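Local atomic coordinates of type VI secretion system component (Escherichia coli O6, PDB entry 2P5Z), a protein that is a component of the type VI secretion system, structurally similar to the phage T4 tail proteins gp27 and gp5, and probably forms part of a trimeric cell-puncturing spike. Residues P58-A72 and A83-K95. Residues are numbered along the deposited sequence; the frame is centred on the assembly and turned at random.
Sequences PESVLMQDGAFSLTA and ALRTLHGVITGFK
V61 fits between I91 and F94: its CG1 methyl lies 3.6 Å from I91 CG2 and 3.7 Å from F94 CD1, and the V61 side chain meets that of F94 at nearly a right angle. F94 CG stands anti to its backbone N (chi1 166°), which swings the ring over to P58, whose CB packs 3.7 Å from F94 CD2. L62 comes in beside this group, resting its CD2 methyl on the backbone at T92 and G93 and against F94 CB. The type II turn from V61 to Q64 leads 58-72 into the pairing: M63 N bonds to I91 O at 2.9 Å, in the carbonyl plane, and I91 N meets Q64 O nearly head-on.

From D65 to S69 the two strands run as an antiparallel ladder. G66 pairs with G89, so two residues without side chains face each other, and I91 CD1 reaches toward G66 CA. F68 and L87 share that face, and F68 also meets F33 edge-to-face. On the other face A67 CB lies 3.9 Å from H88 ND1, approaching the imidazole obliquely, while T86 CG2 touches S69 OG at 3.4 Å. At the far end L70 O accepts from L84 N almost straight on (C=O...N 176°) and from A83 N above the carbonyl plane.

Strands 65-70, 85-99 and 104-111 form an antiparallel meander, extended by 18-21 beside 65-70 and, through F94 and K95, by a second subunit's strand, consistent with a gp27-like barrel fold.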
loop_
_atom_site.group_PDB
_atom_site.type_symbol
_atom_site.label_atom_id
_atom_site.label_comp_id
_atom_site.label_asym_id
_atom_site.label_seq_id
_atom_site.Cartn_x
_atom_site.Cartn_y
_atom_site.Cartn_z
ATOM N N PRO A 58 -33.138 -1.441 -0.772
ATOM C CA PRO A 58 -32.052 -0.923 0.078
ATOM C C PRO A 58 -32.489 0.168 1.059
ATOM O O PRO A 58 -32.051 0.166 2.216
ATOM C CB PRO A 58 -31.022 -0.393 -0.932
ATOM C CG PRO A 58 -31.709 -0.389 -2.249
ATOM C CD PRO A 58 -32.748 -1.465 -2.190
ATOM N N GLU A 59 -33.395 1.037 0.615
ATOM C CA GLU A 59 -33.926 2.124 1.454
ATOM C C GLU A 59 -34.658 1.649 2.714
ATOM O O GLU A 59 -34.692 2.363 3.717
ATOM C CB GLU A 59 -34.804 3.093 0.644
ATOM C CG GLU A 59 -35.608 2.451 -0.489
ATOM C CD GLU A 59 -34.833 2.403 -1.798
ATOM O OE1 GLU A 59 -34.590 1.293 -2.317
ATOM O OE2 GLU A 59 -34.438 3.482 -2.291
ATOM N N SER A 60 -35.189 0.426 2.685
ATOM C CA SER A 60 -35.844 -0.164 3.865
ATOM C C SER A 60 -34.842 -0.635 4.904
ATOM O O SER A 60 -35.223 -1.025 6.003
ATOM C CB SER A 60 -36.701 -1.370 3.472
ATOM O OG SER A 60 -37.325 -1.156 2.225
ATOM N N VAL A 61 -33.562 -0.626 4.556
ATOM C CA VAL A 61 -32.588 -1.360 5.343
ATOM C C VAL A 61 -31.373 -0.501 5.718
ATOM O O VAL A 61 -30.965 -0.498 6.881
ATOM C CB VAL A 61 -32.264 -2.727 4.636
ATOM C CG1 VAL A 61 -30.848 -3.141 4.763
ATOM C CG2 VAL A 61 -33.147 -3.815 5.189
ATOM N N LEU A 62 -30.832 0.246 4.753
ATOM C CA LEU A 62 -29.649 1.100 4.977
ATOM C C LEU A 62 -29.908 2.189 5.989
ATOM O O LEU A 62 -30.937 2.845 5.944
ATOM C CB LEU A 62 -29.187 1.750 3.679
ATOM C CG LEU A 62 -28.560 0.795 2.665
ATOM C CD1 LEU A 62 -28.312 1.526 1.331
ATOM C CD2 LEU A 62 -27.285 0.157 3.256
ATOM N N MET A 63 -28.968 2.338 6.916
ATOM C CA MET A 63 -29.036 3.273 8.037
ATOM C C MET A 63 -30.056 2.927 9.144
ATOM O O MET A 63 -30.048 3.551 10.203
ATOM C CB MET A 63 -29.064 4.749 7.570
ATOM C CG MET A 63 -27.736 5.201 6.863
ATOM S SD MET A 63 -26.290 5.185 7.990
ATOM C CE MET A 63 -26.718 6.552 9.056
ATOM N N GLN A 64 -30.873 1.892 8.945
ATOM C CA GLN A 64 -31.698 1.331 10.042
ATOM C C GLN A 64 -30.917 0.635 11.150
ATOM O O GLN A 64 -29.837 0.113 10.915
ATOM C CB GLN A 64 -32.726 0.341 9.499
ATOM C CG GLN A 64 -33.754 0.952 8.561
ATOM C CD GLN A 64 -34.523 2.051 9.240
ATOM O OE1 GLN A 64 -34.830 1.975 10.434
ATOM N NE2 GLN A 64 -34.810 3.091 8.506
ATOM N N ASP A 65 -31.493 0.623 12.349
ATOM C CA ASP A 65 -30.945 -0.086 13.507
ATOM C C ASP A 65 -31.011 -1.579 13.292
ATOM O O ASP A 65 -31.946 -2.089 12.687
ATOM C CB ASP A 65 -31.768 0.190 14.763
ATOM C CG ASP A 65 -31.488 1.541 15.368
ATOM O OD1 ASP A 65 -30.804 2.358 14.723
ATOM O OD2 ASP A 65 -31.970 1.792 16.494
ATOM N N GLY A 66 -30.034 -2.284 13.835
ATOM C CA GLY A 66 -29.964 -3.699 13.647
ATOM C C GLY A 66 -29.498 -4.319 14.936
ATOM O O GLY A 66 -28.671 -3.741 15.644
ATOM N N ALA A 67 -30.026 -5.500 15.240
ATOM C CA ALA A 67 -29.580 -6.234 16.403
ATOM C C ALA A 67 -29.323 -7.670 15.969
ATOM O O ALA A 67 -30.149 -8.258 15.264
ATOM C CB ALA A 67 -30.621 -6.188 17.462
ATOM N N PHE A 68 -28.182 -8.222 16.367
ATOM C CA PHE A 68 -27.839 -9.565 15.980
ATOM C C PHE A 68 -27.545 -10.373 17.223
ATOM O O PHE A 68 -26.675 -9.992 17.997
ATOM C CB PHE A 68 -26.639 -9.568 15.050
ATOM C CG PHE A 68 -26.232 -10.940 14.601
ATOM C CD1 PHE A 68 -27.021 -11.651 13.701
ATOM C CD2 PHE A 68 -25.072 -11.525 15.082
ATOM C CE1 PHE A 68 -26.660 -12.899 13.281
ATOM C CE2 PHE A 68 -24.706 -12.780 14.667
ATOM C CZ PHE A 68 -25.506 -13.470 13.762
ATOM N N SER A 69 -28.262 -11.482 17.416
ATOM C CA SER A 69 -28.139 -12.245 18.661
ATOM C C SER A 69 -27.735 -13.681 18.449
ATOM O O SER A 69 -28.022 -14.261 17.415
ATOM C CB SER A 69 -29.454 -12.243 19.442
ATOM O OG SER A 69 -30.229 -11.106 19.141
ATOM N N LEU A 70 -27.066 -14.245 19.444
ATOM C CA LEU A 70 -26.915 -15.692 19.561
ATOM C C LEU A 70 -27.968 -16.192 20.549
ATOM O O LEU A 70 -27.989 -15.777 21.708
ATOM C CB LEU A 70 -25.506 -16.035 20.039
ATOM C CG LEU A 70 -24.927 -17.454 20.174
ATOM C CD1 LEU A 70 -25.778 -18.643 19.650
ATOM C CD2 LEU A 70 -23.548 -17.454 19.508
ATOM N N THR A 71 -28.839 -17.080 20.068
ATOM C CA THR A 71 -29.987 -17.597 20.831
ATOM C C THR A 71 -29.590 -18.777 21.740
ATOM O O THR A 71 -28.717 -19.579 21.390
ATOM C CB THR A 71 -31.146 -17.999 19.867
ATOM O OG1 THR A 71 -31.210 -17.061 18.781
ATOM C CG2 THR A 71 -32.507 -18.032 20.584
ATOM N N ALA A 72 -30.217 -18.853 22.916
ATOM C CA ALA A 72 -29.931 -19.905 23.892
ATOM C C ALA A 72 -30.717 -21.179 23.590
ATOM O O ALA A 72 -30.427 -21.893 22.624
ATOM C CB ALA A 72 -30.232 -19.413 25.309
ATOM N N ALA A 83 -30.399 -14.907 23.093
ATOM C CA ALA A 83 -30.430 -14.380 24.447
ATOM C C ALA A 83 -29.042 -14.409 25.087
ATOM O O ALA A 83 -28.855 -13.880 26.180
ATOM C CB ALA A 83 -31.447 -15.166 25.311
ATOM N N LEU A 84 -28.073 -15.024 24.414
ATOM C CA LEU A 84 -26.744 -15.208 25.004
ATOM C C LEU A 84 -25.852 -13.970 24.908
ATOM O O LEU A 84 -25.191 -13.608 25.882
ATOM C CB LEU A 84 -26.044 -16.440 24.412
ATOM C CG LEU A 84 -25.865 -17.720 25.259
ATOM C CD1 LEU A 84 -26.841 -17.864 26.441
ATOM C CD2 LEU A 84 -25.892 -18.958 24.368
ATOM N N ARG A 85 -25.844 -13.336 23.734
ATOM C CA ARG A 85 -25.076 -12.115 23.466
ATOM C C ARG A 85 -25.673 -11.419 22.251
ATOM O O ARG A 85 -26.000 -12.079 21.268
ATOM C CB ARG A 85 -23.601 -12.433 23.195
ATOM C CG ARG A 85 -22.743 -11.196 23.032
ATOM C CD ARG A 85 -21.264 -11.456 23.278
ATOM N NE ARG A 85 -20.557 -12.040 22.139
ATOM C CZ ARG A 85 -20.086 -11.352 21.099
ATOM N NH1 ARG A 85 -19.443 -11.992 20.131
ATOM N NH2 ARG A 85 -20.248 -10.029 21.017
ATOM N N THR A 86 -25.798 -10.093 22.317
ATOM C CA THR A 86 -26.333 -9.311 21.214
ATOM C C THR A 86 -25.353 -8.226 20.726
ATOM O O THR A 86 -24.687 -7.569 21.530
ATOM C CB THR A 86 -27.653 -8.629 21.620
ATOM O OG1 THR A 86 -28.322 -9.432 22.590
ATOM C CG2 THR A 86 -28.570 -8.443 20.424
ATOM N N LEU A 87 -25.276 -8.035 19.413
ATOM C CA LEU A 87 -24.568 -6.899 18.853
ATOM C C LEU A 87 -25.554 -5.835 18.380
ATOM O O LEU A 87 -26.370 -6.090 17.492
ATOM C CB LEU A 87 -23.681 -7.319 17.676
ATOM C CG LEU A 87 -22.309 -7.935 17.965
ATOM C CD1 LEU A 87 -21.719 -7.355 19.228
ATOM C CD2 LEU A 87 -22.406 -9.448 18.080
ATOM N N HIS A 88 -25.472 -4.637 18.954
ATOM C CA HIS A 88 -26.322 -3.531 18.491
ATOM C C HIS A 88 -25.558 -2.567 17.589
ATOM O O HIS A 88 -24.378 -2.252 17.832
ATOM C CB HIS A 88 -26.900 -2.769 19.664
ATOM C CG HIS A 88 -27.864 -3.562 20.488
ATOM N ND1 HIS A 88 -29.194 -3.699 20.147
ATOM C CD2 HIS A 88 -27.697 -4.246 21.646
ATOM C CE1 HIS A 88 -29.806 -4.434 21.062
ATOM N NE2 HIS A 88 -28.921 -4.782 21.982
ATOM N N GLY A 89 -26.230 -2.100 16.546
ATOM C CA GLY A 89 -25.592 -1.248 15.600
ATOM C C GLY A 89 -26.492 -0.797 14.480
ATOM O O GLY A 89 -27.714 -0.851 14.615
ATOM N N VAL A 90 -25.876 -0.332 13.385
ATOM C CA VAL A 90 -26.584 0.132 12.197
ATOM C C VAL A 90 -26.198 -0.704 10.996
ATOM O O VAL A 90 -25.110 -1.289 10.930
ATOM C CB VAL A 90 -26.209 1.602 11.768
ATOM C CG1 VAL A 90 -27.303 2.569 12.095
ATOM C CG2 VAL A 90 -24.893 2.022 12.354
ATOM N N ILE A 91 -27.082 -0.681 10.017
ATOM C CA ILE A 91 -26.884 -1.385 8.792
ATOM C C ILE A 91 -26.210 -0.453 7.816
ATOM O O ILE A 91 -26.769 0.576 7.416
ATOM C CB ILE A 91 -28.229 -1.895 8.232
ATOM C CG1 ILE A 91 -28.857 -2.895 9.205
ATOM C CG2 ILE A 91 -28.045 -2.523 6.865
ATOM C CD1 ILE A 91 -27.916 -3.996 9.667
ATOM N N THR A 92 -25.006 -0.845 7.429
ATOM C CA THR A 92 -24.108 -0.037 6.613
ATOM C C THR A 92 -24.170 -0.415 5.137
ATOM O O THR A 92 -23.996 0.419 4.258
ATOM C CB THR A 92 -22.703 -0.235 7.156
ATOM O OG1 THR A 92 -22.511 0.689 8.230
ATOM C CG2 THR A 92 -21.643 -0.049 6.097
ATOM N N GLY A 93 -24.444 -1.686 4.864
ATOM C CA GLY A 93 -24.384 -2.196 3.508
ATOM C C GLY A 93 -25.490 -3.192 3.270
ATOM O O GLY A 93 -25.947 -3.870 4.188
ATOM N N PHE A 94 -25.919 -3.296 2.029
ATOM C CA PHE A 94 -26.995 -4.184 1.724
ATOM C C PHE A 94 -26.717 -4.791 0.380
ATOM O O PHE A 94 -26.353 -4.084 -0.568
ATOM C CB PHE A 94 -28.327 -3.428 1.715
ATOM C CG PHE A 94 -29.457 -4.193 1.098
ATOM C CD1 PHE A 94 -30.045 -5.255 1.775
ATOM C CD2 PHE A 94 -29.938 -3.852 -0.161
ATOM C CE1 PHE A 94 -31.082 -5.962 1.209
ATOM C CE2 PHE A 94 -30.993 -4.550 -0.739
ATOM C CZ PHE A 94 -31.566 -5.603 -0.047
ATOM N N LYS A 95 -26.906 -6.104 0.297
ATOM C CA LYS A 95 -26.735 -6.819 -0.954
ATOM C C LYS A 95 -27.910 -7.745 -1.219
ATOM O O LYS A 95 -28.332 -8.473 -0.331
ATOM C CB LYS A 95 -25.456 -7.653 -0.886
ATOM C CG LYS A 95 -24.191 -6.885 -1.089
ATOM C CD LYS A 95 -23.048 -7.647 -0.532
ATOM C CE LYS A 95 -21.751 -7.176 -1.157
ATOM N NZ LYS A 95 -20.635 -7.921 -0.512
#